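Local atomic coordinates of aminotransferase, class V family protein (Trichomonas vaginalis, PDB entry 5F8V), a protein that probably catalyses the pyridoxal-phosphate-dependent transfer of an amino group from glutamate to 3-phosphooxypyruvate, the reversible step that yields O-phospho-L-serine in serine biosynthesis. Residues A55-L59 with N70-V74; F204-M209 with F249-A254. One frame throughout, in Å; residues are numbered along the deposited sequence.

Contact 1: residues A55-L59 with N70-V74; sequences ATERL and NILFV
I71 meets the helix first, spreading its branched side chain against T56 and L59. Its CB lies 3.9 Å from T56 CG2, the two side chains running alongside one another and pointing opposite ways. CG2 of I71 rests 3.7 Å from L59 CD2; with CG anti to its own N (chi1 -178°), the leucine extends this methyl toward the strand. The longer branch of the isoleucine carries CD1 to 3.8 Å from the carbonyl O of T56. Such packing of helix 46-63 on strand 69-75 belongs to the large domain of fold type I aminotransferases, whose central sheet has seven strands, with 69-75 outermost on one side. L72 alternates to the other face of the sheet and packs on helix 233-238. F73 then points back at the helix, its ring entering edge first. T56 OG1 lies in the ring plane, 3.4 Å from F73 CE2. The hydroxyl gives its hydrogen to the carbonyl O of Q52, one turn earlier, leaving its oxygen to face the electropositive C-H rim in a polar contact. CZ of F73 comes 4.2 Å from A55 CB, where a small alanine leaves room for the ring.

Contact 2: residues F204-M209 with F249-A254; sequences FGLAGM and FAIYFA
M209 reaches across to A250 and A254 as the loop 204-209 enters the next strand. Its CB starts the contact, 3.8 Å from A250 CB, and CG remains over the same methyl. With CG anti to the backbone N (chi1 -176°), the chain then bends at both chi2 (-91°) and chi3 (-78°), bringing SD beside F73 of strand 69-75 and folding the terminal methyl back along the helix. CE ends 3.6 Å from the carbonyl O of A250 and also 3.9 Å from A254 CB. A flexible thioether suits this curved path, and the two alanines, one turn apart, give it a shallow surface to follow.

Further back in the loop, L206 gives one methyl to each of two phenylalanines, its side chain roughly perpendicular to both. Its CD2 meets the edge of F249, 3.7 Å from CD1 of that ring, while its CD1 lies 3.8 Å from F253 CD1. F249 also stacks on F249 of the second subunit, so this part of the packing reaches the dimer interface. G205 brings its CA to the edge of the F253 ring, near the ring plane. Glycine suits this place twice over: a CB would crowd F253 CD1, and the backbone angles would press it against the carbonyl O of F204.

One water joins the backbones. It donates to F204 O at 3.1 Å and to A250 O at 2.8 Å, and accepts from L206 N at 2.7 Å. A250 O thus serves the water as well as A254 N of its own helix. Two residues before F204 is K202, the lysine that carries pyridoxal phosphate as a Schiff base. Since no direct hydrogen bond joins loop to helix, the chain that follows the cofactor lysine is held here by apolar packing and by a water with three hydrogen bonds.

Contact 1 closes before contact 2 opens along the chain, yet their centres lie only 12 Å apart, on one side of the chain's centre. M209 begins strand 209-215, the antiparallel neighbour of strand 69-75 in the mixed sheet, so each contact includes part of one of these two adjoining strands. Helices 46-63 and 248-263 pack against one another on the same face of these strands: I251 CG2 lies 3.9 Å from A55 CB, and I251 CG1 lies 3.8 Å from F73 CB. The two contacts therefore form one continuous layer of the large domain, running from the sheet's outer strand to the loop after the cofactor lysine and on to the dimer interface.

Contact 1: residues A55-L59 with N70-V74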
ATOM      1  N   ALA A  55     -17.545   2.731   2.875  1.00 17.09           N
ATOM      2  CA  ALA A  55     -16.887   2.147   1.692  1.00 16.46           C
ATOM      3  C   ALA A  55     -17.086   0.630   1.608  1.00 16.43           C
ATOM      4  O   ALA A  55     -17.342   0.082   0.525  1.00 17.00           O
ATOM      5  CB  ALA A  55     -15.409   2.491   1.688  1.00 16.11           C
ATOM      6  N   THR A  56     -16.996  -0.041   2.754  1.00 15.80           N
ATOM      7  CA  THR A  56     -17.183  -1.489   2.826  1.00 16.00           C
ATOM      8  C   THR A  56     -18.619  -1.890   2.467  1.00 15.70           C
ATOM      9  O   THR A  56     -18.850  -2.795   1.644  1.00 14.92           O
ATOM     10  CB  THR A  56     -16.818  -2.022   4.235  1.00 16.16           C
ATOM     11  OG1 THR A  56     -15.487  -1.599   4.584  1.00 16.30           O
ATOM     12  CG2 THR A  56     -16.895  -3.543   4.283  1.00 16.20           C
ATOM     13  N   GLU A  57     -19.569  -1.210   3.101  1.00 15.55           N
ATOM     14  CA  GLU A  57     -20.997  -1.413   2.850  1.00 15.78           C
ATOM     15  C   GLU A  57     -21.359  -1.129   1.393  1.00 14.80           C
ATOM     16  O   GLU A  57     -22.101  -1.888   0.776  1.00 14.60           O
ATOM     17  CB  GLU A  57     -21.845  -0.526   3.792  1.00 16.69           C
ATOM     18  CG  GLU A  57     -21.949  -1.057   5.221  1.00 17.92           C
ATOM     19  CD  GLU A  57     -22.415  -0.015   6.238  1.00 19.36           C
ATOM     20  OE1 GLU A  57     -22.903   1.071   5.849  1.00 21.11           O
ATOM     21  OE2 GLU A  57     -22.285  -0.277   7.447  1.00 20.65           O
ATOM     22  N   ARG A  58     -20.829  -0.043   0.842  1.00 14.58           N
ATOM     23  CA  ARG A  58     -21.152   0.343  -0.534  1.00 14.21           C
ATOM     24  C   ARG A  58     -20.682  -0.743  -1.516  1.00 13.69           C
ATOM     25  O   ARG A  58     -21.407  -1.109  -2.441  1.00 13.13           O
ATOM     26  CB  ARG A  58     -20.553   1.707  -0.886  1.00 14.33           C
ATOM     27  CG  ARG A  58     -21.132   2.315  -2.149  1.00 14.61           C
ATOM     28  CD  ARG A  58     -20.624   3.720  -2.420  1.00 15.03           C
ATOM     29  NE  ARG A  58     -20.811   4.667  -1.318  1.00 15.29           N
ATOM     30  CZ  ARG A  58     -21.920   5.362  -1.039  1.00 15.68           C
ATOM     31  NH1 ARG A  58     -23.031   5.261  -1.769  1.00 15.60           N
ATOM     32  NH2 ARG A  58     -21.906   6.208  -0.008  1.00 15.79           N
ATOM     33  N   LEU A  59     -19.485  -1.267  -1.293  1.00 13.63           N
ATOM     34  CA  LEU A  59     -18.972  -2.354  -2.110  1.00 13.84           C
ATOM     35  C   LEU A  59     -19.843  -3.592  -1.957  1.00 14.03           C
ATOM     36  O   LEU A  59     -20.089  -4.295  -2.940  1.00 13.31           O
ATOM     37  CB  LEU A  59     -17.528  -2.678  -1.738  1.00 13.86           C
ATOM     38  CG  LEU A  59     -16.823  -3.772  -2.544  1.00 13.97           C
ATOM     39  CD1 LEU A  59     -16.771  -3.416  -4.025  1.00 13.98           C
ATOM     40  CD2 LEU A  59     -15.419  -3.997  -1.996  1.00 13.81           C
ATOM     41  N   ASN A  70     -16.522 -11.982   4.365  1.00 14.10           N
ATOM     42  CA  ASN A  70     -15.866 -10.758   4.846  1.00 14.45           C
ATOM     43  C   ASN A  70     -15.318  -9.951   3.665  1.00 14.34           C
ATOM     44  O   ASN A  70     -14.944 -10.531   2.646  1.00 14.23           O
ATOM     45  CB  ASN A  70     -14.693 -11.085   5.773  1.00 14.70           C
ATOM     46  CG  ASN A  70     -15.114 -11.873   7.000  1.00 15.26           C
ATOM     47  OD1 ASN A  70     -15.886 -11.391   7.820  1.00 15.56           O
ATOM     48  ND2 ASN A  70     -14.597 -13.082   7.131  1.00 15.56           N
ATOM     49  N   ILE A  71     -15.257  -8.627   3.824  1.00 14.20           N
ATOM     50  CA  ILE A  71     -14.681  -7.727   2.827  1.00 14.15           C
ATOM     51  C   ILE A  71     -13.492  -7.027   3.467  1.00 14.57           C
ATOM     52  O   ILE A  71     -13.628  -6.418   4.534  1.00 14.58           O
ATOM     53  CB  ILE A  71     -15.711  -6.691   2.311  1.00 14.26           C
ATOM     54  CG1 ILE A  71     -16.918  -7.404   1.676  1.00 14.05           C
ATOM     55  CG2 ILE A  71     -15.066  -5.753   1.287  1.00 14.31           C
ATOM     56  CD1 ILE A  71     -18.070  -6.489   1.303  1.00 14.14           C
ATOM     57  N   LEU A  72     -12.324  -7.121   2.825  1.00 14.79           N
ATOM     58  CA  LEU A  72     -11.113  -6.459   3.320  1.00 15.13           C
ATOM     59  C   LEU A  72     -10.606  -5.417   2.338  1.00 15.16           C
ATOM     60  O   LEU A  72     -10.663  -5.610   1.136  1.00 14.79           O
ATOM     61  CB  LEU A  72      -9.994  -7.481   3.565  1.00 15.46           C
ATOM     62  CG  LEU A  72     -10.275  -8.704   4.434  1.00 15.85           C
ATOM     63  CD1 LEU A  72      -8.986  -9.486   4.629  1.00 16.01           C
ATOM     64  CD2 LEU A  72     -10.856  -8.326   5.785  1.00 16.37           C
ATOM     65  N   PHE A  73     -10.125  -4.306   2.878  1.00 15.84           N
ATOM     66  CA  PHE A  73      -9.251  -3.380   2.174  1.00 15.92           C
ATOM     67  C   PHE A  73      -7.896  -3.568   2.820  1.00 15.74           C
ATOM     68  O   PHE A  73      -7.777  -3.427   4.043  1.00 16.59           O
ATOM     69  CB  PHE A  73      -9.701  -1.934   2.372  1.00 16.26           C
ATOM     70  CG  PHE A  73     -11.019  -1.616   1.733  1.00 16.74           C
ATOM     71  CD1 PHE A  73     -11.098  -1.388   0.365  1.00 16.97           C
ATOM     72  CD2 PHE A  73     -12.183  -1.533   2.494  1.00 16.94           C
ATOM     73  CE1 PHE A  73     -12.314  -1.088  -0.236  1.00 17.47           C
ATOM     74  CE2 PHE A  73     -13.403  -1.239   1.896  1.00 17.22           C
ATOM     75  CZ  PHE A  73     -13.470  -1.016   0.533  1.00 17.36           C
ATOM     76  N   VAL A  74      -6.883  -3.881   2.015  1.00 15.36           N
ATOM     77  CA  VAL A  74      -5.522  -4.110   2.526  1.00 15.45           C
ATOM     78  C   VAL A  74      -4.464  -3.318   1.767  1.00 16.20           C
ATOM     79  O   VAL A  74      -4.664  -2.938   0.613  1.00 16.31           O
ATOM     80  CB  VAL A  74      -5.155  -5.611   2.514  1.00 14.86           C
ATOM     81  CG1 VAL A  74      -5.955  -6.332   3.588  1.00 14.45           C
ATOM     82  CG2 VAL A  74      -5.398  -6.249   1.140  1.00 14.49           C
TER

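Contact 2: residues F204-M209 with F249-A254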
ATOM      1  N   PHE A 204     -10.668   0.490  -9.733  1.00 15.46           N
ATOM      2  CA  PHE A 204     -11.129   1.304  -8.605  1.00 15.05           C
ATOM      3  C   PHE A 204     -10.040   2.118  -7.892  1.00 15.41           C
ATOM      4  O   PHE A 204     -10.102   2.331  -6.677  1.00 16.23           O
ATOM      5  CB  PHE A 204     -12.011   0.481  -7.620  1.00 14.66           C
ATOM      6  CG  PHE A 204     -11.337  -0.721  -7.026  1.00 14.39           C
ATOM      7  CD1 PHE A 204     -11.135  -1.878  -7.782  1.00 14.26           C
ATOM      8  CD2 PHE A 204     -10.922  -0.715  -5.699  1.00 14.18           C
ATOM      9  CE1 PHE A 204     -10.510  -2.990  -7.226  1.00 14.17           C
ATOM     10  CE2 PHE A 204     -10.304  -1.821  -5.141  1.00 13.90           C
ATOM     11  CZ  PHE A 204     -10.100  -2.960  -5.905  1.00 13.99           C
ATOM     12  N   GLY A 205      -9.066   2.614  -8.661  1.00 15.37           N
ATOM     13  CA  GLY A 205      -8.297   3.793  -8.270  1.00 15.45           C
ATOM     14  C   GLY A 205      -6.807   3.648  -8.040  1.00 15.78           C
ATOM     15  O   GLY A 205      -6.054   3.416  -8.978  1.00 15.87           O
ATOM     16  N   LEU A 206      -6.382   3.807  -6.790  1.00 16.20           N
ATOM     17  CA  LEU A 206      -4.957   3.977  -6.478  1.00 16.74           C
ATOM     18  C   LEU A 206      -4.233   2.670  -6.396  1.00 17.13           C
ATOM     19  O   LEU A 206      -4.729   1.732  -5.773  1.00 18.17           O
ATOM     20  CB  LEU A 206      -4.753   4.699  -5.149  1.00 16.86           C
ATOM     21  CG  LEU A 206      -4.656   6.216  -5.224  1.00 17.20           C
ATOM     22  CD1 LEU A 206      -6.029   6.863  -5.354  1.00 17.03           C
ATOM     23  CD2 LEU A 206      -3.924   6.717  -3.991  1.00 17.49           C
ATOM     24  N   ALA A 207      -3.039   2.628  -6.982  1.00 16.76           N
ATOM     25  CA  ALA A 207      -2.113   1.529  -6.748  1.00 17.38           C
ATOM     26  C   ALA A 207      -1.637   1.570  -5.301  1.00 17.22           C
ATOM     27  O   ALA A 207      -1.568   2.639  -4.697  1.00 17.95           O
ATOM     28  CB  ALA A 207      -0.925   1.617  -7.691  1.00 17.22           C
ATOM     29  N   GLY A 208      -1.306   0.399  -4.773  1.00 17.51           N
ATOM     30  CA  GLY A 208      -0.873   0.236  -3.385  1.00 17.62           C
ATOM     31  C   GLY A 208      -1.903  -0.440  -2.491  1.00 17.14           C
ATOM     32  O   GLY A 208      -1.593  -0.739  -1.333  1.00 16.64           O
ATOM     33  N   MET A 209      -3.107  -0.688  -3.021  1.00 16.29           N
ATOM     34  CA  MET A 209      -4.225  -1.229  -2.248  1.00 15.71           C
ATOM     35  C   MET A 209      -4.961  -2.322  -3.020  1.00 15.34           C
ATOM     36  O   MET A 209      -5.113  -2.234  -4.242  1.00 15.37           O
ATOM     37  CB  MET A 209      -5.210  -0.108  -1.887  1.00 15.89           C
ATOM     38  CG  MET A 209      -6.385  -0.526  -1.000  1.00 15.70           C
ATOM     39  SD  MET A 209      -7.861  -1.060  -1.891  1.00 16.14           S
ATOM     40  CE  MET A 209      -8.524   0.535  -2.360  1.00 15.75           C
ATOM     41  N   PHE A 249      -6.308   7.132   1.900  1.00 15.63           N
ATOM     42  CA  PHE A 249      -6.623   7.855   0.665  1.00 15.32           C
ATOM     43  C   PHE A 249      -7.091   6.920  -0.446  1.00 15.20           C
ATOM     44  O   PHE A 249      -7.988   7.270  -1.215  1.00 15.77           O
ATOM     45  CB  PHE A 249      -5.449   8.719   0.192  1.00 15.29           C
ATOM     46  CG  PHE A 249      -5.830   9.715  -0.876  1.00 15.36           C
ATOM     47  CD1 PHE A 249      -5.643   9.426  -2.224  1.00 15.66           C
ATOM     48  CD2 PHE A 249      -6.397  10.933  -0.535  1.00 15.25           C
ATOM     49  CE1 PHE A 249      -6.001  10.338  -3.208  1.00 15.63           C
ATOM     50  CE2 PHE A 249      -6.758  11.856  -1.512  1.00 15.22           C
ATOM     51  CZ  PHE A 249      -6.565  11.558  -2.850  1.00 15.60           C
ATOM     52  N   ALA A 250      -6.515   5.721  -0.518  1.00 15.17           N
ATOM     53  CA  ALA A 250      -6.925   4.739  -1.517  1.00 15.06           C
ATOM     54  C   ALA A 250      -8.361   4.258  -1.289  1.00 15.14           C
ATOM     55  O   ALA A 250      -9.123   4.074  -2.248  1.00 14.93           O
ATOM     56  CB  ALA A 250      -5.960   3.564  -1.526  1.00 15.56           C
ATOM     57  N   ILE A 251      -8.733   4.074  -0.018  1.00 14.85           N
ATOM     58  CA  ILE A 251     -10.063   3.582   0.339  1.00 14.52           C
ATOM     59  C   ILE A 251     -11.110   4.657   0.078  1.00 14.29           C
ATOM     60  O   ILE A 251     -12.139   4.383  -0.537  1.00 14.03           O
ATOM     61  CB  ILE A 251     -10.115   3.100   1.813  1.00 14.67           C
ATOM     62  CG1 ILE A 251      -9.225   1.860   1.992  1.00 14.67           C
ATOM     63  CG2 ILE A 251     -11.546   2.765   2.240  1.00 14.38           C
ATOM     64  CD1 ILE A 251      -8.694   1.681   3.397  1.00 14.79           C
ATOM     65  N   TYR A 252     -10.837   5.865   0.566  1.00 14.75           N
ATOM     66  CA  TYR A 252     -11.640   7.062   0.268  1.00 15.29           C
ATOM     67  C   TYR A 252     -11.865   7.237  -1.240  1.00 15.55           C
ATOM     68  O   TYR A 252     -12.984   7.499  -1.680  1.00 15.45           O
ATOM     69  CB  TYR A 252     -10.963   8.318   0.869  1.00 15.64           C
ATOM     70  CG  TYR A 252     -11.201   9.628   0.141  1.00 15.72           C
ATOM     71  CD1 TYR A 252     -12.282  10.441   0.461  1.00 15.79           C
ATOM     72  CD2 TYR A 252     -10.322  10.068  -0.852  1.00 15.87           C
ATOM     73  CE1 TYR A 252     -12.489  11.642  -0.191  1.00 15.92           C
ATOM     74  CE2 TYR A 252     -10.530  11.263  -1.520  1.00 15.88           C
ATOM     75  CZ  TYR A 252     -11.613  12.047  -1.188  1.00 16.04           C
ATOM     76  OH  TYR A 252     -11.810  13.237  -1.850  1.00 16.19           O
ATOM     77  N   PHE A 253     -10.797   7.109  -2.021  1.00 15.69           N
ATOM     78  CA  PHE A 253     -10.896   7.302  -3.462  1.00 16.11           C
ATOM     79  C   PHE A 253     -11.635   6.150  -4.143  1.00 15.79           C
ATOM     80  O   PHE A 253     -12.427   6.371  -5.053  1.00 16.29           O
ATOM     81  CB  PHE A 253      -9.531   7.537  -4.108  1.00 16.48           C
ATOM     82  CG  PHE A 253      -9.628   8.192  -5.454  1.00 16.78           C
ATOM     83  CD1 PHE A 253      -9.526   7.446  -6.623  1.00 16.99           C
ATOM     84  CD2 PHE A 253      -9.881   9.552  -5.551  1.00 16.77           C
ATOM     85  CE1 PHE A 253      -9.631   8.058  -7.862  1.00 17.12           C
ATOM     86  CE2 PHE A 253     -10.002  10.165  -6.787  1.00 17.06           C
ATOM     87  CZ  PHE A 253      -9.877   9.416  -7.942  1.00 17.00           C
ATOM     88  N   ALA A 254     -11.392   4.930  -3.683  1.00 15.60           N
ATOM     89  CA  ALA A 254     -12.170   3.782  -4.117  1.00 15.18           C
ATOM     90  C   ALA A 254     -13.662   4.013  -3.911  1.00 15.16           C
ATOM     91  O   ALA A 254     -14.459   3.758  -4.812  1.00 14.37           O
ATOM     92  CB  ALA A 254     -11.723   2.531  -3.376  1.00 15.23           C
TER
HETATM   93  O   HOH W   1      -8.309   4.132  -4.889  1.00 14.29           O